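PDB 4ZQX: polyhedrin from Uranotaenia sapphirina cypovirus, which forms the crystalline protein matrix of cypovirus polyhedra, the occlusion bodies that embed and protect virus particles, and carries a bound ATP in the crystal. Local coordinates for residues G191-L194 against G195-E199; G108-W112 against N113-I117; W62-N66 against G67-S71. All coordinates share one frame; numbering follows the deposited sequence.

Contact 1 (G191-L194 against G195-E199); sequences GPLL and GNVIE
The chain winds into helix 194-200 through two nearly straight i to i+4 bonds, Val197 N to Leu193 O at 3.1 Å and Ile198 N to Leu194 O at 2.9 Å. Leu193 O also takes a second, weak bond from Asn196 N. One step earlier, Pro192 O and Gly195 N stand too far apart for a direct bond, and a water fills the place: it donates to Pro192 O at 2.8 Å and accepts from Gly195 N at 3.0 Å, so the opening turn is hydrated. Among the side chains, Leu194 and Ile198 meet one turn apart, methyl against methyl, with Leu194 CD1 3.8 Å from Ile198 CD1 and the two branches slanting across each other. Ile198 swings CG1 beside its own backbone N (chi1 -72°), which carries the ethyl arm back along the helix; its CG1 passes 3.5 Å from Leu194 O on the way. On another flank Leu193 CG faces Val197 CG2 more loosely, at 4.4 Å, and Leu193 CD1 brushes Asn196 CB. The amide of Asn196 leaves the contact and gives ND2 to Tyr23 OH. Leu194 packs on the Leu194 side chains of both other subunits, so this turn lies where all three subunits meet around Leu194. Asn196 O and Ile198 O accept Arg139 and Lys52 of the second subunit, where Glu199 rests on Pro179 of strand 173-179, while loop residues Tyr23, Leu188 and Tyr189 of the same chain cover Leu193, Leu194 and Val197.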
loop_
_atom_site.group_PDB
_atom_site.type_symbol
_atom_site.label_atom_id
_atom_site.label_comp_id
_atom_site.label_asym_id
_atom_site.label_seq_id
_atom_site.Cartn_x
_atom_site.Cartn_y
_atom_site.Cartn_z
ATOM N N GLY A 191 3.226 13.235 -23.547
ATOM C CA GLY A 191 2.875 14.642 -23.479
ATOM C C GLY A 191 2.397 15.076 -22.096
ATOM O O GLY A 191 2.618 14.388 -21.098
ATOM N N PRO A 192 1.720 16.228 -22.029
ATOM C CA PRO A 192 1.307 16.808 -20.748
ATOM C C PRO A 192 0.319 15.969 -19.951
ATOM O O PRO A 192 0.249 16.147 -18.761
ATOM C CB PRO A 192 0.648 18.129 -21.156
ATOM C CG PRO A 192 1.208 18.450 -22.457
ATOM C CD PRO A 192 1.483 17.155 -23.148
ATOM N N LEU A 193 -0.429 15.084 -20.591
ATOM C CA LEU A 193 -1.387 14.244 -19.855
ATOM C C LEU A 193 -0.720 13.333 -18.800
ATOM O O LEU A 193 -1.374 12.879 -17.858
ATOM C CB LEU A 193 -2.214 13.397 -20.821
ATOM C CG LEU A 193 -3.504 12.805 -20.246
ATOM C CD1 LEU A 193 -4.495 13.888 -19.839
ATOM C CD2 LEU A 193 -4.128 11.881 -21.261
ATOM N N LEU A 194 0.572 13.061 -18.958
ATOM C CA LEU A 194 1.250 12.096 -18.092
ATOM C C LEU A 194 1.036 12.351 -16.587
ATOM O O LEU A 194 0.709 11.445 -15.846
ATOM C CB LEU A 194 2.749 12.060 -18.424
ATOM C CG LEU A 194 3.658 11.255 -17.486
ATOM C CD1 LEU A 194 3.318 9.763 -17.540
ATOM C CD2 LEU A 194 5.108 11.494 -17.857
ATOM N N GLY A 195 1.217 13.585 -16.144
ATOM C CA GLY A 195 1.037 13.907 -14.730
ATOM C C GLY A 195 -0.352 13.559 -14.227
ATOM O O GLY A 195 -0.540 13.109 -13.083
ATOM N N ASN A 196 -1.347 13.773 -15.078
ATOM C CA ASN A 196 -2.726 13.474 -14.689
ATOM C C ASN A 196 -2.964 11.966 -14.535
ATOM O O ASN A 196 -3.681 11.525 -13.630
ATOM C CB ASN A 196 -3.712 14.113 -15.674
ATOM C CG ASN A 196 -5.136 14.126 -15.143
ATOM O OD1 ASN A 196 -5.503 14.946 -14.295
ATOM N ND2 ASN A 196 -5.939 13.213 -15.638
ATOM N N VAL A 197 -2.347 11.179 -15.402
ATOM C CA VAL A 197 -2.380 9.732 -15.267
ATOM C C VAL A 197 -1.658 9.297 -13.986
ATOM O O VAL A 197 -2.168 8.480 -13.232
ATOM C CB VAL A 197 -1.752 9.041 -16.502
ATOM C CG1 VAL A 197 -1.638 7.532 -16.279
ATOM C CG2 VAL A 197 -2.560 9.361 -17.762
ATOM N N ILE A 198 -0.473 9.847 -13.731
ATOM C CA ILE A 198 0.298 9.436 -12.560
ATOM C C ILE A 198 -0.487 9.732 -11.285
ATOM O O ILE A 198 -0.487 8.934 -10.351
ATOM C CB ILE A 198 1.698 10.092 -12.539
ATOM C CG1 ILE A 198 2.572 9.462 -13.631
ATOM C CG2 ILE A 198 2.356 9.915 -11.172
ATOM C CD1 ILE A 198 3.940 10.097 -13.783
ATOM N N GLU A 199 -1.183 10.861 -11.269
ATOM C CA GLU A 199 -1.975 11.247 -10.107
ATOM C C GLU A 199 -3.103 10.261 -9.831
ATOM O O GLU A 199 -3.552 10.136 -8.687
ATOM C CB GLU A 199 -2.542 12.652 -10.305
ATOM C CG GLU A 199 -1.494 13.725 -10.076
ATOM C CD GLU A 199 -1.827 15.066 -10.697
ATOM O OE1 GLU A 199 -2.937 15.250 -11.216
ATOM O OE2 GLU A 199 -0.947 15.951 -10.669
HETATM O O HOH W 1 2.537 16.068 -17.133
#

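Contact 2 (G108-W112 against N113-I117); sequences GNVDW and NKASI
Asp111 O receives two backbone amides: Lys114 N at 3.0 Å in a fairly straight bond, and Ala115 N at 3.1 Å, more bent and weak. The carboxylate of the same residue folds over the turn. With CG placed opposite the backbone N (chi1 -174°), Asp111 OD1 accepts Asn113 N at 3.1 Å, a weak bond that closes an Asx turn over the beta turn Asp111-Lys114. Asp111 OD2 lies alongside the aliphatic part of Lys114, 3.6 Å from Lys114 CG; the lysine chain then bends away, and the two charged ends do not meet. Asn113 passes Asp111 at a slant, its amide turned 63° from the carboxylate. This tight turn carries the chain from strand 101-107 of the six-stranded antiparallel sheet to strand 116-120 of the three-stranded one. The far side of the turn is bridged by a water that donates to Trp112 O at 2.8 Å and to Ala115 O at 2.6 Å. Val110 CG1, just before the turn, meets Ala115 CB, just after it, at 4.2 Å, and Val110 CB sits 3.6 Å above one face of the Trp112 ring, displaced toward its rim. The indole also makes a cation-pi contact with Lys161 and an edge-to-face contact with Phe149, and Lys114 packs on Asn196 of the third subunit.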
loop_
_atom_site.group_PDB
_atom_site.type_symbol
_atom_site.label_atom_id
_atom_site.label_comp_id
_atom_site.label_asym_id
_atom_site.label_seq_id
_atom_site.Cartn_x
_atom_site.Cartn_y
_atom_site.Cartn_z
ATOM N N GLY A 108 -14.035 -4.415 -17.948
ATOM C CA GLY A 108 -13.768 -3.058 -18.371
ATOM C C GLY A 108 -12.906 -2.952 -19.600
ATOM O O GLY A 108 -12.800 -3.897 -20.394
ATOM N N ASN A 109 -12.295 -1.775 -19.758
ATOM C CA ASN A 109 -11.546 -1.447 -20.964
ATOM C C ASN A 109 -10.099 -1.936 -20.879
ATOM O O ASN A 109 -9.159 -1.153 -20.943
ATOM C CB ASN A 109 -11.622 0.059 -21.221
ATOM C CG ASN A 109 -11.236 0.432 -22.636
ATOM O OD1 ASN A 109 -11.310 -0.387 -23.550
ATOM N ND2 ASN A 109 -10.825 1.680 -22.823
ATOM N N VAL A 110 -9.951 -3.258 -20.764
ATOM C CA VAL A 110 -8.675 -3.919 -20.512
ATOM C C VAL A 110 -7.872 -4.212 -21.776
ATOM O O VAL A 110 -8.424 -4.554 -22.808
ATOM C CB VAL A 110 -8.928 -5.244 -19.760
ATOM C CG1 VAL A 110 -7.629 -6.075 -19.577
ATOM C CG2 VAL A 110 -9.624 -4.970 -18.427
ATOM N N ASP A 111 -6.553 -4.070 -21.679
ATOM C CA ASP A 111 -5.663 -4.510 -22.745
ATOM C C ASP A 111 -5.442 -6.014 -22.557
ATOM O O ASP A 111 -4.568 -6.443 -21.785
ATOM C CB ASP A 111 -4.324 -3.777 -22.698
ATOM C CG ASP A 111 -3.437 -4.117 -23.889
ATOM O OD1 ASP A 111 -3.725 -5.114 -24.598
ATOM O OD2 ASP A 111 -2.454 -3.387 -24.125
ATOM N N TRP A 112 -6.245 -6.817 -23.249
ATOM C CA TRP A 112 -6.184 -8.265 -23.079
ATOM C C TRP A 112 -4.876 -8.865 -23.586
ATOM O O TRP A 112 -4.523 -9.977 -23.204
ATOM C CB TRP A 112 -7.379 -8.945 -23.765
ATOM C CG TRP A 112 -8.687 -8.373 -23.324
ATOM C CD1 TRP A 112 -9.516 -7.579 -24.052
ATOM C CD2 TRP A 112 -9.305 -8.538 -22.046
ATOM N NE1 TRP A 112 -10.615 -7.231 -23.306
ATOM C CE2 TRP A 112 -10.513 -7.811 -22.071
ATOM C CE3 TRP A 112 -8.957 -9.235 -20.888
ATOM C CZ2 TRP A 112 -11.381 -7.756 -20.981
ATOM C CZ3 TRP A 112 -9.827 -9.178 -19.794
ATOM C CH2 TRP A 112 -11.034 -8.448 -19.863
ATOM N N ASN A 113 -4.150 -8.145 -24.440
ATOM C CA ASN A 113 -2.845 -8.616 -24.874
ATOM C C ASN A 113 -1.792 -8.580 -23.757
ATOM O O ASN A 113 -0.799 -9.319 -23.798
ATOM C CB ASN A 113 -2.340 -7.762 -26.031
ATOM C CG ASN A 113 -2.974 -8.133 -27.348
ATOM O OD1 ASN A 113 -4.071 -7.673 -27.676
ATOM N ND2 ASN A 113 -2.270 -8.959 -28.125
ATOM N N LYS A 114 -1.989 -7.708 -22.776
ATOM C CA LYS A 114 -0.922 -7.395 -21.825
ATOM C C LYS A 114 -1.297 -7.633 -20.366
ATOM O O LYS A 114 -0.448 -7.482 -19.476
ATOM C CB LYS A 114 -0.447 -5.942 -21.994
ATOM C CG LYS A 114 0.261 -5.638 -23.346
ATOM C CD LYS A 114 1.436 -6.563 -23.677
ATOM C CE LYS A 114 2.555 -6.530 -22.658
ATOM N NZ LYS A 114 3.435 -5.329 -22.775
ATOM N N ALA A 115 -2.550 -7.990 -20.100
ATOM C CA ALA A 115 -2.940 -8.311 -18.729
ATOM C C ALA A 115 -2.129 -9.514 -18.266
ATOM O O ALA A 115 -2.042 -10.513 -18.983
ATOM C CB ALA A 115 -4.419 -8.587 -18.650
ATOM N N SER A 116 -1.510 -9.415 -17.090
ATOM C CA SER A 116 -0.682 -10.512 -16.590
ATOM C C SER A 116 -1.106 -10.961 -15.203
ATOM O O SER A 116 -1.393 -10.149 -14.341
ATOM C CB SER A 116 0.795 -10.129 -16.602
ATOM O OG SER A 116 1.047 -9.015 -15.781
ATOM N N ILE A 117 -1.159 -12.275 -15.017
ATOM C CA ILE A 117 -1.513 -12.875 -13.737
ATOM C C ILE A 117 -0.354 -13.784 -13.367
ATOM O O ILE A 117 -0.101 -14.773 -14.039
ATOM C CB ILE A 117 -2.825 -13.678 -13.823
ATOM C CG1 ILE A 117 -3.976 -12.761 -14.256
ATOM C CG2 ILE A 117 -3.142 -14.348 -12.485
ATOM C CD1 ILE A 117 -5.259 -13.511 -14.595
HETATM O O HOH W 2 -2.950 -11.288 -21.261
#

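Contact 3 (W62-N66 against G67-S71); sequences WDIDN and GHQMS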
loop_
_atom_site.group_PDB
_atom_site.type_symbol
_atom_site.label_atom_id
_atom_site.label_comp_id
_atom_site.label_asym_id
_atom_site.label_seq_id
_atom_site.Cartn_x
_atom_site.Cartn_y
_atom_site.Cartn_z
ATOM N N TRP A 62 -7.362 -18.932 4.382
ATOM C CA TRP A 62 -8.611 -18.769 5.101
ATOM C C TRP A 62 -8.240 -18.528 6.551
ATOM O O TRP A 62 -7.620 -19.379 7.195
ATOM C CB TRP A 62 -9.516 -19.992 4.964
ATOM C CG TRP A 62 -10.769 -19.831 5.729
ATOM C CD1 TRP A 62 -11.104 -20.446 6.893
ATOM C CD2 TRP A 62 -11.859 -18.962 5.400
ATOM N NE1 TRP A 62 -12.346 -20.020 7.312
ATOM C CE2 TRP A 62 -12.833 -19.115 6.407
ATOM C CE3 TRP A 62 -12.112 -18.079 4.342
ATOM C CZ2 TRP A 62 -14.037 -18.406 6.396
ATOM C CZ3 TRP A 62 -13.311 -17.389 4.326
ATOM C CH2 TRP A 62 -14.258 -17.557 5.343
ATOM N N ASP A 63 -8.614 -17.361 7.059
ATOM C CA ASP A 63 -8.046 -16.846 8.310
ATOM C C ASP A 63 -9.023 -16.718 9.480
ATOM O O ASP A 63 -8.774 -15.976 10.438
ATOM C CB ASP A 63 -7.332 -15.519 8.026
ATOM C CG ASP A 63 -8.197 -14.518 7.288
ATOM O OD1 ASP A 63 -9.232 -14.887 6.708
ATOM O OD2 ASP A 63 -7.814 -13.340 7.284
ATOM N N ILE A 64 -10.100 -17.490 9.428
ATOM C CA ILE A 64 -11.113 -17.466 10.479
ATOM C C ILE A 64 -11.031 -18.751 11.282
ATOM O O ILE A 64 -11.026 -19.852 10.715
ATOM C CB ILE A 64 -12.519 -17.295 9.875
ATOM C CG1 ILE A 64 -12.521 -16.130 8.878
ATOM C CG2 ILE A 64 -13.572 -17.079 10.965
ATOM C CD1 ILE A 64 -11.964 -14.805 9.422
ATOM N N ASP A 65 -10.980 -18.604 12.605
ATOM C CA ASP A 65 -10.858 -19.735 13.516
ATOM C C ASP A 65 -11.854 -19.528 14.640
ATOM O O ASP A 65 -11.702 -18.619 15.457
ATOM C CB ASP A 65 -9.429 -19.834 14.064
ATOM C CG ASP A 65 -9.206 -21.066 14.927
ATOM O OD1 ASP A 65 -9.893 -22.095 14.725
ATOM O OD2 ASP A 65 -8.323 -20.994 15.808
ATOM N N ASN A 66 -12.878 -20.381 14.652
ATOM C CA ASN A 66 -13.948 -20.304 15.637
ATOM C C ASN A 66 -14.492 -18.877 15.785
ATOM O O ASN A 66 -14.649 -18.369 16.902
ATOM C CB ASN A 66 -13.467 -20.862 16.984
ATOM C CG ASN A 66 -13.155 -22.358 16.924
ATOM O OD1 ASN A 66 -13.949 -23.149 16.409
ATOM N ND2 ASN A 66 -11.990 -22.747 17.440
ATOM N N GLY A 67 -14.755 -18.232 14.654
ATOM C CA GLY A 67 -15.396 -16.933 14.645
ATOM C C GLY A 67 -14.499 -15.725 14.808
ATOM O O GLY A 67 -14.992 -14.592 14.782
ATOM N N HIS A 68 -13.199 -15.945 14.987
ATOM C CA HIS A 68 -12.257 -14.839 15.145
ATOM C C HIS A 68 -11.217 -14.867 14.033
ATOM O O HIS A 68 -10.890 -15.925 13.503
ATOM C CB HIS A 68 -11.594 -14.857 16.535
ATOM C CG HIS A 68 -10.446 -15.812 16.665
ATOM N ND1 HIS A 68 -10.533 -16.985 17.385
ATOM C CD2 HIS A 68 -9.174 -15.749 16.201
ATOM C CE1 HIS A 68 -9.372 -17.613 17.341
ATOM N NE2 HIS A 68 -8.530 -16.885 16.627
ATOM N N GLN A 69 -10.718 -13.695 13.673
ATOM C CA GLN A 69 -9.720 -13.593 12.618
ATOM C C GLN A 69 -8.332 -13.832 13.181
ATOM O O GLN A 69 -7.949 -13.231 14.185
ATOM C CB GLN A 69 -9.775 -12.230 11.939
ATOM C CG GLN A 69 -8.904 -12.172 10.707
ATOM C CD GLN A 69 -9.029 -10.865 9.967
ATOM O OE1 GLN A 69 -9.759 -9.963 10.384
ATOM N NE2 GLN A 69 -8.316 -10.754 8.848
ATOM N N MET A 70 -7.584 -14.708 12.512
ATOM C CA MET A 70 -6.222 -15.046 12.906
ATOM C C MET A 70 -5.259 -13.924 12.531
ATOM O O MET A 70 -5.502 -13.161 11.598
ATOM C CB MET A 70 -5.806 -16.351 12.231
ATOM C CG MET A 70 -6.706 -17.496 12.583
ATOM S SD MET A 70 -6.442 -18.907 11.508
ATOM C CE MET A 70 -4.837 -19.480 12.022
ATOM N N SER A 71 -4.159 -13.821 13.265
ATOM C CA SER A 71 -3.170 -12.778 13.014
ATOM C C SER A 71 -2.187 -13.156 11.893
ATOM O O SER A 71 -2.019 -14.340 11.567
ATOM C CB SER A 71 -2.390 -12.516 14.294
ATOM O OG SER A 71 -1.556 -13.621 14.564
HETATM O O HOH W 3 -5.385 -12.086 9.036
#
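Asp63 and Gln69 run side by side across a short beta hairpin, strands 64-65 and 68-69 joined by a type I' turn from Asp65 to His68. Their carboxylate and amide planes stand almost perpendicular (84°), and Gln69 NE2 reaches Asp63 OD2 at 3.1 Å from above the carboxylate plane. The other carboxylate oxygen, OD1, is held by Trp210 NE1 and Lys41 NZ, while Gln69 OE1 accepts Tyr73 N of the second subunit. Asp65 and His68 also run side by side, on the face opposite Ile64 and Gln69; Asp65 CB lies over the imidazole, 4.3 Å from the His68 ring centroid, a CH-pi approach that is doubtful in detail because the histidine has two conformers. Their backbones form a hydrogen-bonded pair, Asp65 N to His68 O at 2.8 Å and His68 N to Asp65 O at 3.1 Å. Beyond them Met70 N binds Asp63 O at 2.7 Å, almost straight, and Met70 CG leans on Asp65 CB. In the non-hydrogen-bonded pair between, Ile64 curls CD1 to 4.1 Å from Gln69 CA, with its CG1 over one face of Trp62. Positive phi at Asn66 and Gly67 suits the turn. At the open end, a water donates to Met70 O at 2.8 Å and to Asp63 OD2 at 3.2 Å.

Overall arrangement
The three contacts follow one another along the chain in the order 3, 2, 1, without touching. Contacts 1 and 2 are neighbours, their centres 21 Å apart and their nearest atoms about 12 Å apart within one subunit; across the trimer they meet directly, since Asn196 of contact 1 packs on Lys114 of the second subunit. Contact 3 lies 42 Å from contact 1 and 34 Å from contact 2, centre to centre, on the opposite side of the chain's centre from contact 2. Like contact 1, contact 3 touches both other subunits. Contact 2 comes nearest the nucleotide: the Trp112 side chain is about 9 Å from ATP and from the side chains of Ser154 and Arg158.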